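Local coordinates for protein carboxypeptidase A (Helicoverpa armigera, PDB 1JQG) that probably acts as a zinc metallocarboxypeptidase of the M14 family, cleaving residues from the C-terminal end of peptide chains, at residues V173-T187 against N297-G309. Sequence-based numbering, arbitrary orientation.
Sequences VVMMQSLLHCREWVT and NRMALYLDIHSFG. With ZN (zinc ion), chain B.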
loop_
_atom_site.group_PDB
_atom_site.type_symbol
_atom_site.label_atom_id
_atom_site.label_comp_id
_atom_site.label_asym_id
_atom_site.label_seq_id
_atom_site.Cartn_x
_atom_site.Cartn_y
_atom_site.Cartn_z
ATOM N N VAL A 173 2.936 -10.603 -18.362
ATOM C CA VAL A 173 3.485 -10.382 -17.033
ATOM C C VAL A 173 2.546 -9.602 -16.097
ATOM O O VAL A 173 1.895 -8.606 -16.466
ATOM C CB VAL A 173 4.796 -9.590 -17.158
ATOM C CG1 VAL A 173 5.454 -9.257 -15.831
ATOM C CG2 VAL A 173 5.796 -10.373 -17.986
ATOM N N VAL A 174 2.413 -10.071 -14.887
ATOM C CA VAL A 174 1.627 -9.452 -13.837
ATOM C C VAL A 174 2.539 -9.019 -12.676
ATOM O O VAL A 174 3.198 -9.863 -12.059
ATOM C CB VAL A 174 0.542 -10.423 -13.311
ATOM C CG1 VAL A 174 -0.196 -9.819 -12.116
ATOM C CG2 VAL A 174 -0.396 -10.788 -14.446
ATOM N N MET A 175 2.672 -7.710 -12.479
ATOM C CA MET A 175 3.543 -7.228 -11.408
ATOM C C MET A 175 2.689 -6.949 -10.180
ATOM O O MET A 175 1.602 -6.393 -10.270
ATOM C CB MET A 175 4.378 -6.006 -11.835
ATOM C CG MET A 175 5.542 -5.754 -10.893
ATOM S SD MET A 175 6.560 -4.385 -11.371
ATOM C CE MET A 175 7.257 -3.925 -9.784
ATOM N N MET A 176 3.243 -7.241 -9.017
ATOM C CA MET A 176 2.554 -6.961 -7.740
ATOM C C MET A 176 3.532 -6.482 -6.684
ATOM O O MET A 176 4.691 -6.909 -6.638
ATOM C CB MET A 176 1.903 -8.273 -7.367
ATOM C CG MET A 176 1.119 -8.320 -6.089
ATOM S SD MET A 176 0.885 -10.071 -5.658
ATOM C CE MET A 176 0.344 -10.710 -7.217
ATOM N N GLN A 177 3.129 -5.496 -5.900
ATOM C CA GLN A 177 4.011 -4.962 -4.853
ATOM C C GLN A 177 3.259 -4.506 -3.617
ATOM O O GLN A 177 2.118 -4.146 -3.677
ATOM C CB GLN A 177 4.848 -3.761 -5.314
ATOM C CG GLN A 177 4.020 -2.593 -5.839
ATOM C CD GLN A 177 4.878 -1.437 -6.305
ATOM O OE1 GLN A 177 5.732 -1.682 -7.155
ATOM N NE2 GLN A 177 4.653 -0.239 -5.753
ATOM N N SER A 178 3.941 -4.435 -2.492
ATOM C CA SER A 178 3.370 -4.021 -1.240
ATOM C C SER A 178 4.400 -3.325 -0.352
ATOM O O SER A 178 5.566 -3.311 -0.679
ATOM C CB SER A 178 2.708 -5.204 -0.486
ATOM O OG SER A 178 3.629 -6.201 -0.098
ATOM N N LEU A 179 3.902 -2.690 0.712
ATOM C CA LEU A 179 4.741 -2.011 1.680
ATOM C C LEU A 179 5.487 -0.799 1.150
ATOM O O LEU A 179 6.469 -0.373 1.706
ATOM C CB LEU A 179 5.681 -2.997 2.369
ATOM C CG LEU A 179 5.045 -3.946 3.408
ATOM C CD1 LEU A 179 6.080 -4.821 4.097
ATOM C CD2 LEU A 179 4.219 -3.248 4.479
ATOM N N LEU A 180 4.959 -0.127 0.149
ATOM C CA LEU A 180 5.484 1.121 -0.367
ATOM C C LEU A 180 5.380 2.181 0.749
ATOM O O LEU A 180 6.313 2.960 0.970
ATOM C CB LEU A 180 4.767 1.528 -1.649
ATOM C CG LEU A 180 5.398 2.653 -2.474
ATOM C CD1 LEU A 180 6.756 2.232 -2.938
ATOM C CD2 LEU A 180 4.561 3.125 -3.649
ATOM N N HIS A 181 4.242 2.205 1.424
ATOM C CA HIS A 181 4.006 2.963 2.630
ATOM C C HIS A 181 4.169 1.987 3.798
ATOM O O HIS A 181 3.297 1.173 4.176
ATOM C CB HIS A 181 2.618 3.570 2.613
ATOM C CG HIS A 181 2.487 4.760 1.732
ATOM N ND1 HIS A 181 1.395 5.142 1.064
ATOM C CD2 HIS A 181 3.329 5.753 1.357
ATOM C CE1 HIS A 181 1.387 6.203 0.335
ATOM N NE2 HIS A 181 2.638 6.604 0.518
ATOM N N CYS A 182 5.333 2.018 4.433
ATOM C CA CYS A 182 5.730 1.086 5.455
ATOM C C CYS A 182 4.815 0.831 6.610
ATOM O O CYS A 182 4.889 -0.253 7.204
ATOM C CB CYS A 182 7.117 1.552 5.846
ATOM S SG CYS A 182 7.324 3.258 6.336
ATOM N N ARG A 183 3.898 1.706 6.945
ATOM C CA ARG A 183 2.986 1.524 8.073
ATOM C C ARG A 183 1.773 0.670 7.719
ATOM O O ARG A 183 1.012 0.237 8.596
ATOM C CB ARG A 183 2.442 2.822 8.630
ATOM C CG ARG A 183 1.629 3.683 7.704
ATOM C CD ARG A 183 1.319 5.039 8.317
ATOM N NE ARG A 183 0.305 5.779 7.549
ATOM C CZ ARG A 183 -0.004 7.042 7.831
ATOM N NH1 ARG A 183 0.561 7.675 8.842
ATOM N NH2 ARG A 183 -0.927 7.704 7.178
ATOM N N GLU A 184 1.584 0.425 6.413
ATOM C CA GLU A 184 0.476 -0.423 5.986
ATOM C C GLU A 184 0.819 -1.911 6.031
ATOM O O GLU A 184 1.011 -2.538 4.985
ATOM C CB GLU A 184 0.033 -0.015 4.585
ATOM C CG GLU A 184 -0.290 1.439 4.492
ATOM C CD GLU A 184 -0.446 1.897 3.064
ATOM O OE1 GLU A 184 -0.775 3.114 3.100
ATOM O OE2 GLU A 184 -0.229 1.100 2.170
ATOM N N TRP A 185 0.932 -2.459 7.245
ATOM C CA TRP A 185 1.403 -3.798 7.498
ATOM C C TRP A 185 0.561 -4.900 6.929
ATOM O O TRP A 185 1.045 -5.905 6.435
ATOM C CB TRP A 185 1.563 -4.055 9.011
ATOM C CG TRP A 185 2.742 -3.351 9.613
ATOM C CD1 TRP A 185 3.558 -2.421 9.027
ATOM C CD2 TRP A 185 3.239 -3.522 10.951
ATOM N NE1 TRP A 185 4.529 -2.009 9.930
ATOM C CE2 TRP A 185 4.342 -2.660 11.109
ATOM C CE3 TRP A 185 2.836 -4.325 12.039
ATOM C CZ2 TRP A 185 5.048 -2.591 12.299
ATOM C CZ3 TRP A 185 3.556 -4.241 13.222
ATOM C CH2 TRP A 185 4.643 -3.381 13.342
ATOM N N VAL A 186 -0.740 -4.703 6.846
ATOM C CA VAL A 186 -1.662 -5.671 6.284
ATOM C C VAL A 186 -1.453 -5.928 4.788
ATOM O O VAL A 186 -2.024 -6.880 4.252
ATOM C CB VAL A 186 -3.118 -5.265 6.603
ATOM C CG1 VAL A 186 -3.671 -4.117 5.761
ATOM C CG2 VAL A 186 -4.028 -6.489 6.490
ATOM N N THR A 187 -0.610 -5.143 4.096
ATOM C CA THR A 187 -0.352 -5.336 2.685
ATOM C C THR A 187 0.596 -6.496 2.406
ATOM O O THR A 187 0.508 -7.109 1.293
ATOM C CB THR A 187 0.182 -4.079 1.992
ATOM O OG1 THR A 187 1.453 -3.690 2.526
ATOM C CG2 THR A 187 -0.839 -2.964 2.142
ATOM N N ASN A 297 7.448 -4.369 -22.283
ATOM C CA ASN A 297 7.080 -4.979 -23.543
ATOM C C ASN A 297 5.922 -5.961 -23.449
ATOM O O ASN A 297 5.156 -6.118 -24.389
ATOM C CB ASN A 297 8.290 -5.743 -24.117
ATOM C CG ASN A 297 8.026 -6.206 -25.541
ATOM O OD1 ASN A 297 7.754 -5.447 -26.481
ATOM N ND2 ASN A 297 8.138 -7.528 -25.687
ATOM N N ARG A 298 5.724 -6.604 -22.303
ATOM C CA ARG A 298 4.630 -7.535 -22.129
ATOM C C ARG A 298 3.907 -7.525 -20.785
ATOM O O ARG A 298 3.189 -8.472 -20.462
ATOM C CB ARG A 298 5.136 -8.957 -22.457
ATOM C CG ARG A 298 6.208 -9.464 -21.490
ATOM C CD ARG A 298 6.840 -10.718 -22.116
ATOM N NE ARG A 298 7.860 -11.267 -21.261
ATOM C CZ ARG A 298 7.776 -12.289 -20.434
ATOM N NH1 ARG A 298 6.615 -12.938 -20.346
ATOM N NH2 ARG A 298 8.830 -12.682 -19.701
ATOM N N MET A 299 4.023 -6.462 -20.017
ATOM C CA MET A 299 3.320 -6.305 -18.749
ATOM C C MET A 299 1.821 -6.067 -18.958
ATOM O O MET A 299 1.468 -5.042 -19.560
ATOM C CB MET A 299 3.861 -5.114 -17.930
ATOM C CG MET A 299 3.342 -5.114 -16.494
ATOM S SD MET A 299 4.067 -3.909 -15.415
ATOM C CE MET A 299 5.756 -4.556 -15.256
ATOM N N ALA A 300 1.005 -7.020 -18.484
ATOM C CA ALA A 300 -0.444 -6.884 -18.682
ATOM C C ALA A 300 -1.144 -6.227 -17.488
ATOM O O ALA A 300 -2.144 -5.537 -17.715
ATOM C CB ALA A 300 -1.108 -8.224 -18.965
ATOM N N LEU A 301 -0.645 -6.444 -16.278
ATOM C CA LEU A 301 -1.329 -5.936 -15.091
ATOM C C LEU A 301 -0.301 -5.531 -14.013
ATOM O O LEU A 301 0.720 -6.246 -13.847
ATOM C CB LEU A 301 -2.261 -6.991 -14.466
ATOM C CG LEU A 301 -3.052 -6.617 -13.230
ATOM C CD1 LEU A 301 -4.021 -5.438 -13.403
ATOM C CD2 LEU A 301 -3.852 -7.833 -12.747
ATOM N N TYR A 302 -0.587 -4.386 -13.407
ATOM C CA TYR A 302 0.254 -3.866 -12.347
ATOM C C TYR A 302 -0.600 -3.517 -11.123
ATOM O O TYR A 302 -1.562 -2.753 -11.263
ATOM C CB TYR A 302 1.013 -2.618 -12.816
ATOM C CG TYR A 302 1.852 -1.943 -11.765
ATOM C CD1 TYR A 302 3.165 -2.327 -11.553
ATOM C CD2 TYR A 302 1.332 -0.905 -10.968
ATOM C CE1 TYR A 302 3.987 -1.718 -10.618
ATOM C CE2 TYR A 302 2.143 -0.277 -10.015
ATOM C CZ TYR A 302 3.475 -0.696 -9.863
ATOM O OH TYR A 302 4.216 -0.079 -8.908
ATOM N N LEU A 303 -0.199 -4.019 -9.960
ATOM C CA LEU A 303 -0.951 -3.807 -8.745
ATOM C C LEU A 303 -0.082 -3.243 -7.621
ATOM O O LEU A 303 0.888 -3.837 -7.174
ATOM C CB LEU A 303 -1.662 -5.097 -8.294
ATOM C CG LEU A 303 -2.622 -5.755 -9.280
ATOM C CD1 LEU A 303 -3.182 -7.065 -8.755
ATOM C CD2 LEU A 303 -3.766 -4.820 -9.667
ATOM N N ASP A 304 -0.447 -2.078 -7.129
ATOM C CA ASP A 304 0.215 -1.443 -5.986
ATOM C C ASP A 304 -0.714 -1.602 -4.788
ATOM O O ASP A 304 -1.726 -0.886 -4.684
ATOM C CB ASP A 304 0.477 0.037 -6.298
ATOM C CG ASP A 304 1.309 0.726 -5.242
ATOM O OD1 ASP A 304 1.909 0.068 -4.373
ATOM O OD2 ASP A 304 1.370 1.979 -5.276
ATOM N N ILE A 305 -0.383 -2.537 -3.918
ATOM C CA ILE A 305 -1.224 -2.871 -2.781
ATOM C C ILE A 305 -0.997 -1.976 -1.580
ATOM O O ILE A 305 0.019 -2.052 -0.893
ATOM C CB ILE A 305 -1.104 -4.377 -2.400
ATOM C CG1 ILE A 305 -1.488 -5.209 -3.660
ATOM C CG2 ILE A 305 -2.022 -4.768 -1.256
ATOM C CD1 ILE A 305 -1.318 -6.705 -3.513
ATOM N N HIS A 306 -2.022 -1.209 -1.235
ATOM C CA HIS A 306 -2.015 -0.367 -0.067
ATOM C C HIS A 306 -3.140 -0.778 0.903
ATOM O O HIS A 306 -3.928 -1.669 0.722
ATOM C CB HIS A 306 -2.263 1.118 -0.434
ATOM C CG HIS A 306 -1.153 1.707 -1.236
ATOM N ND1 HIS A 306 -0.192 2.512 -0.727
ATOM C CD2 HIS A 306 -0.762 1.627 -2.537
ATOM C CE1 HIS A 306 0.685 2.980 -1.537
ATOM N NE2 HIS A 306 0.359 2.409 -2.681
ATOM N N SER A 307 -3.107 -0.079 2.026
ATOM C CA SER A 307 -4.015 -0.116 3.087
ATOM C C SER A 307 -4.202 1.287 3.759
ATOM O O SER A 307 -3.332 2.141 3.573
ATOM C CB SER A 307 -3.772 -1.051 4.279
ATOM O OG SER A 307 -2.819 -0.524 5.192
ATOM N N PHE A 308 -5.291 2.042 3.721
ATOM C CA PHE A 308 -6.522 1.450 4.220
ATOM C C PHE A 308 -7.780 1.962 3.520
ATOM O O PHE A 308 -7.748 3.168 3.119
ATOM C CB PHE A 308 -6.665 1.180 5.717
ATOM C CG PHE A 308 -7.094 2.403 6.461
ATOM C CD1 PHE A 308 -8.451 2.664 6.583
ATOM C CD2 PHE A 308 -6.212 3.304 7.020
ATOM C CE1 PHE A 308 -8.921 3.778 7.244
ATOM C CE2 PHE A 308 -6.666 4.423 7.678
ATOM C CZ PHE A 308 -8.021 4.666 7.803
ATOM N N GLY A 309 -8.929 1.342 3.145
ATOM C CA GLY A 309 -10.063 1.886 2.453
ATOM C C GLY A 309 -11.120 0.970 1.835
ATOM O O GLY A 309 -12.264 1.347 1.523
HETATM ZN ZN ZN B . -0.546 4.023 1.052
HETATM O O HOH W 1 2.709 -0.920 -1.879
HETATM O O HOH W 2 -2.411 5.531 0.578
#
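Gln177 holds CG between its backbone N and carbonyl carbon (chi1 57°), and Tyr302 and Asp304 turn theirs anti to N (chi1 176° and -173°); the three side chains lie on the same sheet face, and these torsions bring their polar ends together. The strands 173-178 and 299-307 are parallel central neighbours in the mixed sheet of the M14 carboxypeptidase fold. A beta bulge at Ala300 lets Val173 O accept from Ala300 N at 2.7 Å and, weakly, from Leu301 N. Met175 SD lies at the edge of the Tyr302 ring, 3.8 Å from CE1. Gln177 NE2 donates to Asp304 OD1 (3.1 Å) from above the carboxylate plane. Gln177 OE1 takes a weak bond from Tyr302 OH. Replacing Gln177 by an alanine is likely to leave Tyr302 OH and Asp304 OD1 without their amide partners and the carboxylate less firmly held. Asp304 OD2 accepts from His306 NE2 at 2.8 Å, a second-shell bond that probably helps to orient this zinc ligand. His181 ND1 and Glu184 OE1, from the loop after strand 173-178, bind the zinc ion with His306 ND1 and a water. Asp252 OD2 is hydrogen-bonded to His181 NE2. Ser307 N donates to Glu184 OE2 at 3.1 Å, from above the carboxylate plane.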